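Local coordinates for Lysine/ornithine decarboxylase (Selenomonas ruminantium, PDB 5GJO), which decarboxylates both L-lysine and L-ornithine to cadaverine and putrescine, with pyridoxal 5'-phosphate as cofactor and a homodimer as the working unit, at residues L24-D29 against T264-V269; M51-T56 against G351-V356. The protein carries 2 engineered substitutions. All blocks are in the same frame, centred on the assembly; numbering follows the deposited sequence.

Interaction 1. Residues L24-D29 against T264-V269; sequences LVASLD and TAVNLV
V25 and N267 form the hydrogen-bonded pair at the middle of a short antiparallel ladder, the two strands running at 156° to each other. The V25 N to N267 O bond is 2.8 Å long, and the return bond from N267 N to V25 O measures 2.9 Å. Two residues on, just past the end of the first strand, S27 N donates to A265 O over 2.8 Å. CA-H...O contacts fill the intervals of the ladder; in one of them V266 CA lies 3.2 Å from V25 O.

The apolar contacts divide between the two faces. L24, A26, V266 and L268 share one face. The isobutyl group of L24 leans across to the other strand, its CG anti to its own carbonyl carbon (chi1 -63°), and CD2 comes to 3.9 Å from L268 CB while also touching CG1 of V266. The other V266 branch, CG2, rests 4.0 Å from A26 CB. On the opposite face V25 and N267 are neighbours, and V25 CG2 makes a loose contact with V269 CG2 at 4.4 Å.

The buried amide of N267 folds back, ND2 donating to V266 O at 3.0 Å from above the carbonyl plane; its OD1 accepts from L7 N, and ND2 also bonds to F5 O, so the N-terminal segment is tied to this face.

S27 N-caps helix 28-41 through OG and K30 N. Strand 23-26 lies between strand 266-276 and the parallel strand 369-371, where the chain passes between the beta domain and the cofactor-binding barrel: one segment runs into helix 28-41, the other emerges from helix 259-263.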
loop_
_atom_site.group_PDB
_atom_site.type_symbol
_atom_site.label_atom_id
_atom_site.label_comp_id
_atom_site.label_asym_id
_atom_site.label_seq_id
_atom_site.Cartn_x
_atom_site.Cartn_y
_atom_site.Cartn_z
ATOM N N LEU A 24 -7.434 11.643 9.654
ATOM C CA LEU A 24 -7.735 10.816 10.807
ATOM C C LEU A 24 -7.764 11.643 12.053
ATOM O O LEU A 24 -7.005 12.614 12.175
ATOM C CB LEU A 24 -6.708 9.719 10.974
ATOM C CG LEU A 24 -6.656 8.700 9.810
ATOM C CD1 LEU A 24 -5.328 8.031 9.755
ATOM C CD2 LEU A 24 -7.716 7.632 9.921
ATOM N N VAL A 25 -8.559 11.246 13.026
ATOM C CA VAL A 25 -8.600 11.901 14.324
ATOM C C VAL A 25 -8.367 10.829 15.405
ATOM O O VAL A 25 -9.136 9.809 15.460
ATOM C CB VAL A 25 -9.946 12.604 14.586
ATOM C CG1 VAL A 25 -9.979 13.225 15.960
ATOM C CG2 VAL A 25 -10.309 13.601 13.472
ATOM N N ALA A 26 -7.298 10.953 16.157
ATOM C CA ALA A 26 -6.895 10.057 17.212
ATOM C C ALA A 26 -7.145 10.591 18.590
ATOM O O ALA A 26 -6.699 11.746 18.912
ATOM C CB ALA A 26 -5.423 9.733 17.104
ATOM N N SER A 27 -7.749 9.758 19.447
ATOM C CA SER A 27 -7.991 10.148 20.850
ATOM C C SER A 27 -6.950 9.514 21.776
ATOM O O SER A 27 -6.894 8.307 21.957
ATOM C CB SER A 27 -9.390 9.782 21.292
ATOM O OG SER A 27 -9.521 9.809 22.733
ATOM N N LEU A 28 -6.080 10.353 22.304
ATOM C CA LEU A 28 -5.049 9.884 23.253
ATOM C C LEU A 28 -5.725 9.328 24.479
ATOM O O LEU A 28 -5.241 8.354 25.088
ATOM C CB LEU A 28 -4.130 11.036 23.620
ATOM C CG LEU A 28 -3.244 11.535 22.510
ATOM C CD1 LEU A 28 -2.355 12.691 22.988
ATOM C CD2 LEU A 28 -2.388 10.492 21.772
ATOM N N ASP A 29 -6.806 9.973 24.934
ATOM C CA ASP A 29 -7.503 9.481 26.122
ATOM C C ASP A 29 -8.031 8.051 25.899
ATOM O O ASP A 29 -7.984 7.224 26.820
ATOM C CB ASP A 29 -8.646 10.349 26.570
ATOM C CG ASP A 29 -8.198 11.680 27.235
ATOM O OD1 ASP A 29 -6.979 11.978 27.295
ATOM O OD2 ASP A 29 -9.155 12.437 27.563
ATOM N N THR A 264 -9.621 1.161 18.315
ATOM C CA THR A 264 -10.882 1.803 18.698
ATOM C C THR A 264 -10.675 3.297 19.145
ATOM O O THR A 264 -11.571 3.902 19.698
ATOM C CB THR A 264 -11.517 1.121 19.894
ATOM O OG1 THR A 264 -10.536 0.904 20.890
ATOM C CG2 THR A 264 -12.083 -0.238 19.408
ATOM N N ALA A 265 -9.518 3.877 18.874
ATOM C CA ALA A 265 -9.195 5.222 19.268
ATOM C C ALA A 265 -9.091 6.231 18.133
ATOM O O ALA A 265 -8.669 7.353 18.373
ATOM C CB ALA A 265 -7.913 5.224 20.060
ATOM N N VAL A 266 -9.359 5.844 16.882
ATOM C CA VAL A 266 -9.114 6.656 15.709
ATOM C C VAL A 266 -10.337 6.605 14.777
ATOM O O VAL A 266 -10.937 5.502 14.607
ATOM C CB VAL A 266 -7.841 6.216 14.985
ATOM C CG1 VAL A 266 -7.559 7.129 13.804
ATOM C CG2 VAL A 266 -6.655 6.144 15.917
ATOM N N ASN A 267 -10.730 7.743 14.220
ATOM C CA ASN A 267 -11.800 7.833 13.235
ATOM C C ASN A 267 -11.220 8.492 11.982
ATOM O O ASN A 267 -10.324 9.269 12.076
ATOM C CB ASN A 267 -12.973 8.712 13.692
ATOM C CG ASN A 267 -13.800 8.123 14.828
ATOM O OD1 ASN A 267 -14.765 8.733 15.255
ATOM N ND2 ASN A 267 -13.424 6.957 15.312
ATOM N N LEU A 268 -11.748 8.137 10.824
ATOM C CA LEU A 268 -11.484 8.824 9.571
ATOM C C LEU A 268 -12.609 9.713 9.181
ATOM O O LEU A 268 -13.830 9.289 9.201
ATOM C CB LEU A 268 -11.288 7.836 8.424
ATOM C CG LEU A 268 -11.135 8.406 7.038
ATOM C CD1 LEU A 268 -9.780 9.085 6.863
ATOM C CD2 LEU A 268 -11.231 7.198 6.089
ATOM N N VAL A 269 -12.280 10.931 8.781
ATOM C CA VAL A 269 -13.262 11.883 8.207
ATOM C C VAL A 269 -12.903 12.128 6.741
ATOM O O VAL A 269 -11.763 12.539 6.420
ATOM C CB VAL A 269 -13.285 13.235 8.928
ATOM C CG1 VAL A 269 -14.393 14.112 8.370
ATOM C CG2 VAL A 269 -13.526 13.024 10.454
#

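Interaction 2. Residues M51-T56 against G351-V356. With PLP (pyridoxal-5'-phosphate), chain H.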
loop_
_atom_site.group_PDB
_atom_site.type_symbol
_atom_site.label_atom_id
_atom_site.label_comp_id
_atom_site.label_asym_id
_atom_site.label_seq_id
_atom_site.Cartn_x
_atom_site.Cartn_y
_atom_site.Cartn_z
ATOM N N MET A 51 4.089 -1.198 17.646
ATOM C CA MET A 51 3.903 0.053 16.950
ATOM C C MET A 51 3.687 -0.052 15.478
ATOM O O MET A 51 3.163 0.894 14.904
ATOM C CB MET A 51 5.079 1.048 17.270
ATOM C CG MET A 51 6.405 0.504 16.830
ATOM S SD MET A 51 7.720 1.720 17.211
ATOM C CE MET A 51 7.401 2.941 16.001
ATOM N N LYS A 52 3.891 -1.240 14.912
ATOM C CA LYS A 52 3.563 -1.516 13.517
ATOM C C LYS A 52 2.067 -1.220 13.256
ATOM O O LYS A 52 1.697 -0.853 12.171
ATOM C CB LYS A 52 3.834 -2.995 13.186
ATOM C CG LYS A 52 3.239 -3.965 14.192
ATOM C CD LYS A 52 3.533 -5.436 13.917
ATOM C CE LYS A 52 5.022 -5.720 13.778
ATOM N NZ LYS A 52 5.775 -5.660 15.050
ATOM N N ALA A 53 1.216 -1.438 14.241
ATOM C CA ALA A 53 -0.206 -1.115 14.074
ATOM C C ALA A 53 -0.502 0.377 13.880
ATOM O O ALA A 53 -1.395 0.736 13.157
ATOM C CB ALA A 53 -1.008 -1.632 15.247
ATOM N N ASN A 54 0.168 1.208 14.664
ATOM C CA ASN A 54 -0.016 2.639 14.600
ATOM C C ASN A 54 1.127 3.403 15.244
ATOM O O ASN A 54 1.220 3.463 16.432
ATOM C CB ASN A 54 -1.345 3.052 15.198
ATOM C CG ASN A 54 -1.638 4.518 14.974
ATOM O OD1 ASN A 54 -0.771 5.346 15.095
ATOM N ND2 ASN A 54 -2.868 4.820 14.650
ATOM N N PRO A 55 1.976 4.036 14.450
ATOM C CA PRO A 55 3.154 4.700 15.017
ATOM C C PRO A 55 3.011 6.204 15.233
ATOM O O PRO A 55 4.001 6.884 15.215
ATOM C CB PRO A 55 4.250 4.420 13.988
ATOM C CG PRO A 55 3.531 4.420 12.711
ATOM C CD PRO A 55 2.132 3.879 12.991
ATOM N N THR A 56 1.798 6.706 15.370
ATOM C CA THR A 56 1.641 8.142 15.506
ATOM C C THR A 56 2.485 8.629 16.683
ATOM O O THR A 56 2.378 8.129 17.785
ATOM C CB THR A 56 0.162 8.473 15.757
ATOM O OG1 THR A 56 -0.605 8.012 14.651
ATOM C CG2 THR A 56 -0.041 9.964 15.973
ATOM N N GLY A 351 -8.054 2.787 13.685
ATOM C CA GLY A 351 -6.800 3.061 14.256
ATOM C C GLY A 351 -5.658 2.123 13.921
ATOM O O GLY A 351 -4.474 2.493 14.191
ATOM N N SER A 352 -5.942 0.939 13.407
ATOM C CA SER A 352 -4.887 -0.077 13.282
ATOM C C SER A 352 -4.755 -0.721 11.917
ATOM O O SER A 352 -5.746 -1.112 11.327
ATOM C CB SER A 352 -5.064 -1.197 14.288
ATOM O OG SER A 352 -5.045 -0.654 15.580
ATOM N N TYR A 353 -3.515 -0.776 11.408
ATOM C CA TYR A 353 -3.283 -1.369 10.076
ATOM C C TYR A 353 -4.089 -0.674 8.947
ATOM O O TYR A 353 -4.661 -1.305 8.076
ATOM C CB TYR A 353 -3.444 -2.875 10.066
ATOM C CG TYR A 353 -2.585 -3.553 11.145
ATOM C CD1 TYR A 353 -1.198 -3.592 11.047
ATOM C CD2 TYR A 353 -3.165 -4.113 12.256
ATOM C CE1 TYR A 353 -0.469 -4.198 12.028
ATOM C CE2 TYR A 353 -2.445 -4.730 13.274
ATOM C CZ TYR A 353 -1.053 -4.750 13.163
ATOM O OH TYR A 353 -0.255 -5.347 14.135
ATOM N N THR A 354 -4.136 0.639 9.062
ATOM C CA THR A 354 -4.858 1.487 8.108
ATOM C C THR A 354 -3.846 2.486 7.560
ATOM O O THR A 354 -3.320 2.279 6.422
ATOM C CB THR A 354 -6.030 2.192 8.809
ATOM O OG1 THR A 354 -5.522 2.836 9.976
ATOM C CG2 THR A 354 -7.132 1.147 9.153
ATOM N N SER A 355 -3.555 3.538 8.302
ATOM C CA SER A 355 -2.649 4.569 7.844
ATOM C C SER A 355 -1.237 4.010 7.589
ATOM O O SER A 355 -0.486 4.536 6.690
ATOM C CB SER A 355 -2.555 5.777 8.791
ATOM O OG SER A 355 -2.152 5.258 10.038
ATOM N N VAL A 356 -0.862 2.940 8.292
ATOM C CA VAL A 356 0.463 2.364 8.090
ATOM C C VAL A 356 0.644 1.716 6.775
ATOM O O VAL A 356 1.787 1.508 6.384
ATOM C CB VAL A 356 0.864 1.372 9.218
ATOM C CG1 VAL A 356 0.921 2.093 10.472
ATOM C CG2 VAL A 356 -0.127 0.222 9.370
HETATM N N1 PLP H . 4.023 -8.494 17.826
HETATM C C2 PLP H . 4.463 -9.154 16.727
HETATM C C2A PLP H . 5.805 -9.835 16.747
HETATM C C3 PLP H . 3.624 -9.206 15.504
HETATM O O3 PLP H . 4.044 -9.863 14.387
HETATM C C4 PLP H . 2.314 -8.519 15.543
HETATM C C4A PLP H . 1.408 -8.515 14.373
HETATM O O4A PLP H . 1.858 -8.683 13.252
HETATM C C5 PLP H . 1.950 -7.833 16.807
HETATM C C6 PLP H . 2.836 -7.864 17.880
HETATM C C5A PLP H . 0.630 -7.108 16.927
HETATM O O4P PLP H . -0.429 -7.983 16.546
HETATM P P PLP H . -1.964 -7.564 16.792
HETATM O O1P PLP H . -2.071 -7.439 18.293
HETATM O O2P PLP H . -2.754 -8.709 16.204
HETATM O O3P PLP H . -2.109 -6.258 16.047
HETATM O O HOH W 1 -2.466 2.418 11.122
HETATM O O HOH W 2 -3.131 6.950 12.553
#
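A53 packs on the phenol of Y353, its CA over one ring face, 3.9 Å from the ring centroid and 21° off the normal, a CH-pi contact. The methyl group follows, with A53 CB 3.8 Å from Y353 CZ. The backbones lock the pair: Y353 N donates to a lone pair of A53 O over 3.1 Å, and water 1 gives the same oxygen a second bond of 2.8 Å while accepting from T354 N and V356 N.

V356 covers the turn from the other segment, its CG1 and CG2 both 3.5 Å from K52 O. CG1, anti to the valine's carbonyl carbon (chi1 -62°), is also pressed against the proline ring, where the 3.3 Å between V356 CG1 and P55 CD is tighter than usual.

Beside this core, N54 swings its amide, CG anti to the backbone N (chi1 -172°), to G351, and ND2 meets a lone pair of G351 O at 2.9 Å. Its OD1 takes both T56 N, closing an Asx turn, and T56 OG1. A leucine in place of N54 would probably leave the G351 carbonyl without the amide bond and T56 N and OG1 without their shared acceptor.

The ring beside A53 presents its hydroxyl to the cofactor, Y353 OH donating to PLP O3P at 2.8 Å with the phosphate oxygen in the ring plane. K52, salt-bridged to D71, runs alongside the phenol, unattached to the aldehyde here although by similarity it forms the Schiff base; F361 of the second subunit packs on Y353 and V356. The A53 contacts are consistent with the phosphate-binding ring being set partly from the chain beside K52.

Overall arrangement
Both interactions are buried, with centres 11 Å apart, and they touch directly: V266 CB lies 3.4 Å from G351 CA, and L24 CD1 is 3.7 Å from S355 CB. Interaction 1 is regular sheet, repeating backbone bonds with mostly aliphatic side chains, N267 being the polar exception, away from the cofactor. Interaction 2 joins two loops, so one backbone bond, one side-chain bond, waters and a CH-pi contact replace the ladder, and it reaches the PLP phosphate and the second subunit. Each pairs chain parts far apart in sequence, and the segments alternate along the chain. The aliphatic face of 24-29 and 264-269 thus backs the loops at the cofactor site.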